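Local coordinates for protein aldehyde dehydrogenase (Bartonella henselae, PDB 3I44) that probably oxidises aldehydes to carboxylic acids with a nicotinamide cofactor, at residues Y98-I109 with A120-S129; G273-A281 with A305-I315. The protein carries 1 engineered substitution. All coordinates share one frame; numbering follows the deposited sequence. Where two conformers were deposited one is given.

Interaction 1: Y98-I109 with A120-S129; sequences YEKRSSDMAKTI and ALNAQTATGS
T125 is the residue of 120-129 that reaches into 98-109: its side chain fits as a knob into a hole formed by Y98, S102, M105 and A106. Its CG2 lies 3.6 Å from Y98 OH and also meets CB of S102, while its OG1 sits against CG of M105. The one hydrogen bond across the contact runs from Y98 OH to T125 O at 2.7 Å; it meets the oxygen on a lone pair, in the carbonyl plane, with a C=O...O angle of 126°. CG of Y98 stands anti to its own backbone N (chi1 -173°), which carries the phenol across to the turn of T125 and G128.

Further along helix 102-113, the A106 methyl lies against the L121 backbone (CB to CA 3.7 Å), consistent with their CA-CA approach of 4.7 Å, and A120 CB rests on A106 O. CG2 and CD1 of I109 close this end against CB of Q124. The axes of segments 102-109 and 120-129 approach to 8.7 Å, their N-to-C directions 104° apart. Consecutive helices 84-100, 102-113 and 117-141 are thereby joined in what is, in this family, the cofactor-binding domain.

Behind the knob, T125 OG1 donates to A120 O at 2.9 Å, and T125 N reaches the same oxygen from the opposite face of its plane, within a wider pi-type turn. M175 of helix 174-188 touches Y98, M105 and I109, and Q124 NE2 bonds N172 O. With its hydroxyl and carbonyl both partnered, T125 fills the hole with a methyl that adds no further polar demand.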
loop_
_atom_site.group_PDB
_atom_site.type_symbol
_atom_site.label_atom_id
_atom_site.label_comp_id
_atom_site.label_asym_id
_atom_site.label_seq_id
_atom_site.Cartn_x
_atom_site.Cartn_y
_atom_site.Cartn_z
ATOM N N TYR A 98 11.644 13.287 26.812
ATOM C CA TYR A 98 11.365 14.279 25.770
ATOM C C TYR A 98 10.933 15.602 26.360
ATOM O O TYR A 98 11.458 16.650 25.963
ATOM C CB TYR A 98 10.299 13.767 24.806
ATOM C CG TYR A 98 10.019 14.623 23.580
ATOM C CD1 TYR A 98 10.657 14.368 22.344
ATOM C CD2 TYR A 98 9.086 15.647 23.630
ATOM C CE1 TYR A 98 10.353 15.140 21.195
ATOM C CE2 TYR A 98 8.791 16.406 22.513
ATOM C CZ TYR A 98 9.432 16.156 21.299
ATOM O OH TYR A 98 9.107 16.945 20.217
ATOM N N GLU A 99 10.017 15.560 27.335
ATOM C CA GLU A 99 9.565 16.782 27.996
ATOM C C GLU A 99 10.715 17.431 28.773
ATOM O O GLU A 99 10.882 18.667 28.733
ATOM C CB GLU A 99 8.335 16.577 28.910
ATOM C CG GLU A 99 7.006 16.362 28.221
ATOM C CD GLU A 99 6.506 17.551 27.381
ATOM O OE1 GLU A 99 7.111 18.652 27.403
ATOM O OE2 GLU A 99 5.469 17.384 26.691
ATOM N N LYS A 100 11.517 16.617 29.452
ATOM C CA LYS A 100 12.670 17.152 30.187
ATOM C C LYS A 100 13.623 17.883 29.238
ATOM O O LYS A 100 14.187 18.905 29.595
ATOM C CB LYS A 100 13.419 16.063 30.962
ATOM C CG LYS A 100 14.673 16.592 31.725
ATOM C CD LYS A 100 15.268 15.547 32.670
ATOM C CE LYS A 100 15.880 14.396 31.880
ATOM N NZ LYS A 100 16.680 13.446 32.719
ATOM N N ARG A 101 13.743 17.417 28.001
ATOM C CA ARG A 101 14.699 18.028 27.079
ATOM C C ARG A 101 14.066 18.967 26.062
ATOM O O ARG A 101 14.712 19.356 25.075
ATOM C CB ARG A 101 15.499 16.913 26.416
ATOM C CG ARG A 101 16.308 16.136 27.432
ATOM C CD ARG A 101 17.753 16.565 27.426
ATOM N NE ARG A 101 18.593 15.499 26.934
ATOM C CZ ARG A 101 19.773 15.651 26.333
ATOM N NH1 ARG A 101 20.408 14.566 25.935
ATOM N NH2 ARG A 101 20.309 16.846 26.099
ATOM N N SER A 102 12.830 19.387 26.328
ATOM C CA SER A 102 12.068 20.116 25.344
ATOM C C SER A 102 12.701 21.446 24.936
ATOM O O SER A 102 12.640 21.818 23.762
ATOM C CB SER A 102 10.595 20.323 25.777
ATOM O OG SER A 102 10.486 20.782 27.113
ATOM N N SER A 103 13.306 22.172 25.866
ATOM C CA SER A 103 13.859 23.450 25.435
ATOM C C SER A 103 15.222 23.273 24.723
ATOM O O SER A 103 15.539 24.060 23.859
ATOM C CB SER A 103 13.873 24.478 26.565
ATOM O OG SER A 103 14.599 23.962 27.640
ATOM N N ASP A 104 15.978 22.218 25.023
ATOM C CA ASP A 104 17.134 21.821 24.195
ATOM C C ASP A 104 16.674 21.498 22.783
ATOM O O ASP A 104 17.310 21.867 21.792
ATOM C CB ASP A 104 17.836 20.561 24.770
ATOM C CG ASP A 104 18.681 20.856 26.001
ATOM O OD1 ASP A 104 19.039 22.030 26.209
ATOM O OD2 ASP A 104 18.984 19.903 26.760
ATOM N N MET A 105 15.532 20.822 22.683
ATOM C CA MET A 105 14.981 20.448 21.378
ATOM C C MET A 105 14.522 21.653 20.562
ATOM O O MET A 105 14.835 21.765 19.350
ATOM C CB MET A 105 13.839 19.431 21.561
ATOM C CG MET A 105 13.262 18.888 20.249
ATOM S SD MET A 105 14.438 17.888 19.337
ATOM C CE MET A 105 14.476 16.366 20.304
ATOM N N ALA A 106 13.792 22.563 21.219
ATOM C CA ALA A 106 13.387 23.817 20.586
ATOM C C ALA A 106 14.582 24.628 20.047
ATOM O O ALA A 106 14.553 25.142 18.931
ATOM C CB ALA A 106 12.570 24.675 21.574
ATOM N N LYS A 107 15.608 24.796 20.863
ATOM C CA LYS A 107 16.807 25.552 20.442
ATOM C C LYS A 107 17.510 24.864 19.256
ATOM O O LYS A 107 17.931 25.532 18.312
ATOM C CB LYS A 107 17.779 25.753 21.630
ATOM N N THR A 108 17.593 23.530 19.299
ATOM C CA THR A 108 18.241 22.746 18.246
ATOM C C THR A 108 17.473 22.911 16.923
ATOM O O THR A 108 18.057 23.217 15.870
ATOM C CB THR A 108 18.318 21.309 18.624
ATOM O OG1 THR A 108 19.033 21.172 19.856
ATOM C CG2 THR A 108 18.999 20.464 17.541
ATOM N N ILE A 109 16.153 22.763 16.987
ATOM C CA ILE A 109 15.329 22.919 15.792
ATOM C C ILE A 109 15.427 24.326 15.221
ATOM O O ILE A 109 15.649 24.494 14.015
ATOM C CB ILE A 109 13.860 22.551 16.052
ATOM C CG1 ILE A 109 13.757 21.031 16.337
ATOM C CG2 ILE A 109 12.995 23.016 14.854
ATOM C CD1 ILE A 109 12.336 20.521 16.788
ATOM N N ALA A 120 9.253 27.256 17.764
ATOM C CA ALA A 120 10.119 26.085 17.849
ATOM C C ALA A 120 9.741 25.266 19.097
ATOM O O ALA A 120 9.795 24.033 19.084
ATOM C CB ALA A 120 11.641 26.502 17.904
ATOM N N LEU A 121 9.414 25.937 20.198
ATOM C CA LEU A 121 8.961 25.231 21.412
ATOM C C LEU A 121 7.482 24.853 21.310
ATOM O O LEU A 121 7.149 23.683 21.469
ATOM C CB LEU A 121 9.200 26.053 22.682
ATOM C CG LEU A 121 8.814 25.405 24.020
ATOM C CD1 LEU A 121 9.683 24.148 24.291
ATOM C CD2 LEU A 121 8.951 26.378 25.200
ATOM N N ASN A 122 6.594 25.814 21.031
ATOM C CA ASN A 122 5.155 25.566 21.183
ATOM C C ASN A 122 4.481 24.818 20.014
ATOM O O ASN A 122 3.331 24.430 20.127
ATOM C CB ASN A 122 4.383 26.851 21.522
ATOM C CG ASN A 122 4.327 27.849 20.379
ATOM O OD1 ASN A 122 4.163 27.484 19.186
ATOM N ND2 ASN A 122 4.403 29.151 20.736
ATOM N N ALA A 123 5.190 24.625 18.905
ATOM C CA ALA A 123 4.645 23.903 17.771
ATOM C C ALA A 123 5.627 22.837 17.308
ATOM O O ALA A 123 5.304 21.670 17.356
ATOM C CB ALA A 123 4.276 24.854 16.661
ATOM N N GLN A 124 6.850 23.212 16.917
ATOM C CA GLN A 124 7.814 22.193 16.424
ATOM C C GLN A 124 8.051 21.102 17.488
ATOM O O GLN A 124 8.012 19.904 17.181
ATOM C CB GLN A 124 9.128 22.836 15.974
ATOM C CG GLN A 124 9.013 23.711 14.706
ATOM C CD GLN A 124 9.132 22.896 13.430
ATOM O OE1 GLN A 124 9.319 21.670 13.470
ATOM N NE2 GLN A 124 9.009 23.568 12.278
ATOM N N THR A 125 8.303 21.504 18.730
ATOM C CA THR A 125 8.605 20.537 19.761
ATOM C C THR A 125 7.319 19.956 20.388
ATOM O O THR A 125 7.188 18.759 20.499
ATOM C CB THR A 125 9.534 21.114 20.836
ATOM O OG1 THR A 125 10.755 21.568 20.220
ATOM C CG2 THR A 125 9.849 20.033 21.893
ATOM N N ALA A 126 6.364 20.796 20.722
ATOM C CA ALA A 126 5.112 20.348 21.320
ATOM C C ALA A 126 4.303 19.371 20.463
ATOM O O ALA A 126 3.668 18.515 21.027
ATOM C CB ALA A 126 4.214 21.583 21.685
ATOM N N THR A 127 4.305 19.485 19.123
ATOM C CA THR A 127 3.581 18.501 18.311
ATOM C C THR A 127 4.150 17.084 18.499
ATOM O O THR A 127 3.397 16.116 18.516
ATOM C CB THR A 127 3.466 18.883 16.807
ATOM O OG1 THR A 127 4.775 19.027 16.201
ATOM C CG2 THR A 127 2.695 20.161 16.704
ATOM N N GLY A 128 5.465 16.987 18.710
ATOM C CA GLY A 128 6.111 15.709 19.056
ATOM C C GLY A 128 5.481 15.062 20.268
ATOM O O GLY A 128 5.071 13.864 20.230
ATOM N N SER A 129 5.357 15.857 21.344
ATOM C CA SER A 129 4.784 15.333 22.576
ATOM C C SER A 129 3.308 14.986 22.360
ATOM O O SER A 129 2.845 13.966 22.861
ATOM C CB SER A 129 4.977 16.298 23.752
ATOM O OG SER A 129 4.931 17.650 23.324
#

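Interaction 2: G273-A281 with A305-I315; sequences GKGANIIFA and APTRMLVEQAI
R308 leaves its strand beside K274 and G275, and its side chain ties the start of one parallel strand to the next. Its CB lies 3.7 Å from G275 O; CG, set anti to the carbonyl carbon (chi1 -65°), passes CE of K274, and CD runs along K274 CG. A bend at chi3 then turns the guanidinium onto the backbone: NE and NH2 both donate to K274 O, each at 2.8 Å, a side-on grip on a single oxygen essentially in the guanidinium plane (12° off). CZ and NH2 also pass A276, whose CB sits over one face of the group, 3.6 Å from NH2. At the far end, NH1 bonds L423 O and NH2 takes A424 O as a second acceptor, while F400 makes a cation-pi contact.

The strands are the two arms of a beta-alpha-beta unit, with helix 287-296 between them in sequence, in a mixed sheet where 408-414 and 432-436 flank the pair. The axes of 276-279 and 308-312 lie 20° apart in direction, 4.6 Å at closest approach, and the parallel ladder runs from R308 N to G275 O, N277 N to R308 O, L310 N to N277 O, I279 N to L310 O and E312 N to I279 O. On the A276 and I278 face, L310 CD1 meets A276 CB at 4.0 Å, with helix 417-425 against it. On the N277 and I279 face, I279 CD1 abuts M309 CG at 3.8 Å, next to L288 and V292 of helix 287-296.

Past the ladder, E312 extends to A281 N, which donates to the anti lone pair of OE2 at 2.7 Å; the same oxygen lies at the edge of the F280 ring, 3.4 Å from CD1.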
loop_
_atom_site.group_PDB
_atom_site.type_symbol
_atom_site.label_atom_id
_atom_site.label_comp_id
_atom_site.label_asym_id
_atom_site.label_seq_id
_atom_site.Cartn_x
_atom_site.Cartn_y
_atom_site.Cartn_z
ATOM N N GLY A 273 2.067 18.959 -1.140
ATOM C CA GLY A 273 0.705 19.389 -1.375
ATOM C C GLY A 273 0.609 20.735 -2.037
ATOM O O GLY A 273 1.588 21.505 -2.105
ATOM N N LYS A 274 -0.581 21.021 -2.534
ATOM C CA LYS A 274 -0.893 22.345 -3.062
ATOM C C LYS A 274 -2.340 22.697 -2.681
ATOM O O LYS A 274 -3.214 22.902 -3.519
ATOM C CB LYS A 274 -0.641 22.449 -4.567
ATOM C CG LYS A 274 -0.701 23.894 -5.105
ATOM C CD LYS A 274 0.642 24.647 -4.983
ATOM C CE LYS A 274 0.472 26.179 -5.153
ATOM N NZ LYS A 274 1.722 26.928 -4.887
ATOM N N GLY A 275 -2.532 22.794 -1.373
ATOM C CA GLY A 275 -3.832 22.961 -0.776
ATOM C C GLY A 275 -4.620 24.129 -1.297
ATOM O O GLY A 275 -4.098 25.240 -1.417
ATOM N N ALA A 276 -5.874 23.863 -1.634
ATOM C CA ALA A 276 -6.829 24.914 -1.911
ATOM C C ALA A 276 -7.572 25.309 -0.614
ATOM O O ALA A 276 -7.897 24.450 0.215
ATOM C CB ALA A 276 -7.785 24.456 -2.932
ATOM N N ASN A 277 -7.799 26.617 -0.447
ATOM C CA ASN A 277 -8.613 27.208 0.634
ATOM C C ASN A 277 -9.762 27.969 -0.021
ATOM O O ASN A 277 -9.564 29.096 -0.542
ATOM C CB ASN A 277 -7.777 28.162 1.489
ATOM C CG ASN A 277 -8.509 28.635 2.761
ATOM O OD1 ASN A 277 -9.654 28.264 3.003
ATOM N ND2 ASN A 277 -7.821 29.446 3.579
ATOM N N ILE A 278 -10.943 27.339 -0.014
ATOM C CA ILE A 278 -12.129 27.879 -0.624
ATOM C C ILE A 278 -12.875 28.742 0.381
ATOM O O ILE A 278 -13.422 28.244 1.387
ATOM C CB ILE A 278 -13.064 26.792 -1.146
ATOM C CG1 ILE A 278 -12.363 25.931 -2.193
ATOM C CG2 ILE A 278 -14.340 27.423 -1.702
ATOM C CD1 ILE A 278 -13.141 24.603 -2.572
ATOM N N ILE A 279 -12.887 30.043 0.106
ATOM C CA ILE A 279 -13.479 31.042 1.030
ATOM C C ILE A 279 -14.681 31.689 0.358
ATOM O O ILE A 279 -14.565 32.381 -0.652
ATOM C CB ILE A 279 -12.474 32.097 1.464
ATOM C CG1 ILE A 279 -11.222 31.399 2.020
ATOM C CG2 ILE A 279 -13.094 33.060 2.505
ATOM C CD1 ILE A 279 -10.187 32.334 2.621
ATOM N N PHE A 280 -15.846 31.388 0.902
ATOM C CA PHE A 280 -17.093 31.954 0.429
ATOM C C PHE A 280 -17.344 33.308 1.072
ATOM O O PHE A 280 -16.786 33.617 2.122
ATOM C CB PHE A 280 -18.259 31.009 0.724
ATOM C CG PHE A 280 -18.301 29.815 -0.171
ATOM C CD1 PHE A 280 -18.936 29.884 -1.410
ATOM C CD2 PHE A 280 -17.679 28.624 0.200
ATOM C CE1 PHE A 280 -18.980 28.799 -2.237
ATOM C CE2 PHE A 280 -17.701 27.525 -0.644
ATOM C CZ PHE A 280 -18.367 27.600 -1.856
ATOM N N ALA A 281 -18.192 34.110 0.412
ATOM C CA ALA A 281 -18.605 35.436 0.928
ATOM C C ALA A 281 -19.228 35.363 2.341
ATOM O O ALA A 281 -19.196 36.328 3.107
ATOM C CB ALA A 281 -19.576 36.130 -0.072
ATOM N N ALA A 305 0.051 23.297 3.689
ATOM C CA ALA A 305 -0.284 24.729 3.813
ATOM C C ALA A 305 -1.312 25.096 2.766
ATOM O O ALA A 305 -1.271 24.557 1.651
ATOM C CB ALA A 305 0.956 25.634 3.660
ATOM N N PRO A 306 -2.243 26.002 3.107
ATOM C CA PRO A 306 -3.277 26.451 2.184
ATOM C C PRO A 306 -2.726 27.555 1.259
ATOM O O PRO A 306 -2.877 28.760 1.518
ATOM C CB PRO A 306 -4.368 26.972 3.122
ATOM C CG PRO A 306 -3.613 27.511 4.281
ATOM C CD PRO A 306 -2.457 26.548 4.461
ATOM N N THR A 307 -2.128 27.127 0.163
ATOM C CA THR A 307 -1.370 28.010 -0.709
ATOM C C THR A 307 -2.144 28.547 -1.914
ATOM O O THR A 307 -1.685 29.485 -2.548
ATOM C CB THR A 307 -0.046 27.326 -1.144
ATOM O OG1 THR A 307 -0.311 26.045 -1.745
ATOM C CG2 THR A 307 0.841 27.091 0.075
ATOM N N ARG A 308 -3.305 27.983 -2.222
ATOM C CA ARG A 308 -4.180 28.502 -3.279
ATOM C C ARG A 308 -5.477 28.959 -2.637
ATOM O O ARG A 308 -6.299 28.137 -2.200
ATOM C CB ARG A 308 -4.483 27.460 -4.346
ATOM C CG ARG A 308 -3.253 27.014 -5.147
ATOM C CD ARG A 308 -3.661 25.950 -6.153
ATOM N NE ARG A 308 -4.134 24.727 -5.490
ATOM C CZ ARG A 308 -5.121 23.943 -5.921
ATOM N NH1 ARG A 308 -5.786 24.226 -7.030
ATOM N NH2 ARG A 308 -5.481 22.879 -5.201
ATOM N N MET A 309 -5.659 30.271 -2.544
ATOM C CA MET A 309 -6.861 30.807 -1.930
ATOM C C MET A 309 -7.858 31.120 -3.024
ATOM O O MET A 309 -7.617 32.022 -3.853
ATOM C CB MET A 309 -6.531 32.032 -1.099
ATOM C CG MET A 309 -7.715 32.560 -0.253
ATOM S SD MET A 309 -7.312 34.053 0.725
ATOM C CE MET A 309 -6.458 33.415 2.150
ATOM N N LEU A 310 -8.975 30.386 -3.027
ATOM C CA LEU A 310 -10.013 30.521 -4.049
ATOM C C LEU A 310 -11.165 31.263 -3.391
ATOM O O LEU A 310 -11.774 30.757 -2.450
ATOM C CB LEU A 310 -10.438 29.150 -4.604
ATOM C CG LEU A 310 -9.329 28.088 -4.842
ATOM C CD1 LEU A 310 -9.926 26.792 -5.335
ATOM C CD2 LEU A 310 -8.250 28.562 -5.826
ATOM N N VAL A 311 -11.417 32.488 -3.849
ATOM C CA VAL A 311 -12.349 33.404 -3.187
ATOM C C VAL A 311 -13.579 33.718 -4.037
ATOM O O VAL A 311 -13.476 34.032 -5.242
ATOM C CB VAL A 311 -11.650 34.716 -2.800
ATOM C CG1 VAL A 311 -12.595 35.607 -1.959
ATOM C CG2 VAL A 311 -10.364 34.420 -2.020
ATOM N N GLU A 312 -14.749 33.613 -3.424
ATOM C CA GLU A 312 -15.982 33.952 -4.115
ATOM C C GLU A 312 -15.887 35.405 -4.654
ATOM O O GLU A 312 -15.329 36.294 -4.007
ATOM C CB GLU A 312 -17.180 33.739 -3.191
ATOM C CG GLU A 312 -18.545 33.862 -3.863
ATOM C CD GLU A 312 -19.690 33.282 -3.001
ATOM O OE1 GLU A 312 -20.698 32.879 -3.587
ATOM O OE2 GLU A 312 -19.575 33.172 -1.756
ATOM N N GLN A 313 -16.366 35.621 -5.878
ATOM C CA GLN A 313 -16.174 36.907 -6.594
ATOM C C GLN A 313 -16.531 38.111 -5.731
ATOM O O GLN A 313 -15.724 39.032 -5.587
ATOM C CB GLN A 313 -16.991 36.935 -7.898
ATOM C CG GLN A 313 -16.721 38.158 -8.781
ATOM C CD GLN A 313 -15.294 38.197 -9.277
ATOM O OE1 GLN A 313 -14.513 39.076 -8.901
ATOM N NE2 GLN A 313 -14.935 37.225 -10.114
ATOM N N ALA A 314 -17.708 38.055 -5.103
ATOM C CA ALA A 314 -18.191 39.130 -4.217
ATOM C C ALA A 314 -17.169 39.625 -3.189
ATOM O O ALA A 314 -17.210 40.776 -2.849
ATOM C CB ALA A 314 -19.474 38.702 -3.502
ATOM N N ILE A 315 -16.263 38.783 -2.673
ATOM C CA ILE A 315 -15.299 39.253 -1.644
ATOM C C ILE A 315 -13.833 39.195 -2.101
ATOM O O ILE A 315 -12.895 39.304 -1.297
ATOM C CB ILE A 315 -15.470 38.526 -0.282
ATOM C CG1 ILE A 315 -15.346 37.018 -0.469
ATOM C CG2 ILE A 315 -16.848 38.901 0.389
ATOM C CD1 ILE A 315 -14.836 36.294 0.745
HETATM O O HOH W 1 1.762 24.059 -1.346
HETATM O O HOH W 2 0.899 29.789 -3.945
HETATM O O HOH W 3 -0.572 22.340 0.705
HETATM O O HOH W 4 -5.032 30.336 2.657
#

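How the interactions relate
Interaction 1 and interaction 2 share no element: their centres are 32 Å apart and their nearest atoms about 12 Å apart. Both are largely buried, yet each has exposed residues at its margin, such as E99 and L121 in the first, or A281 and A314 in the second. Interaction 1 lies nearer the chain centre (16 Å against 22 Å) and joins helices, whose main-chain bonds are mostly spent internally, so side chains do the work, burying 510 Å². Interaction 2 lies inside a sheet with strands on both sides, so main-chain bonds dominate, supplemented by arginine and glutamate bonds to backbone atoms; it buries 892 Å².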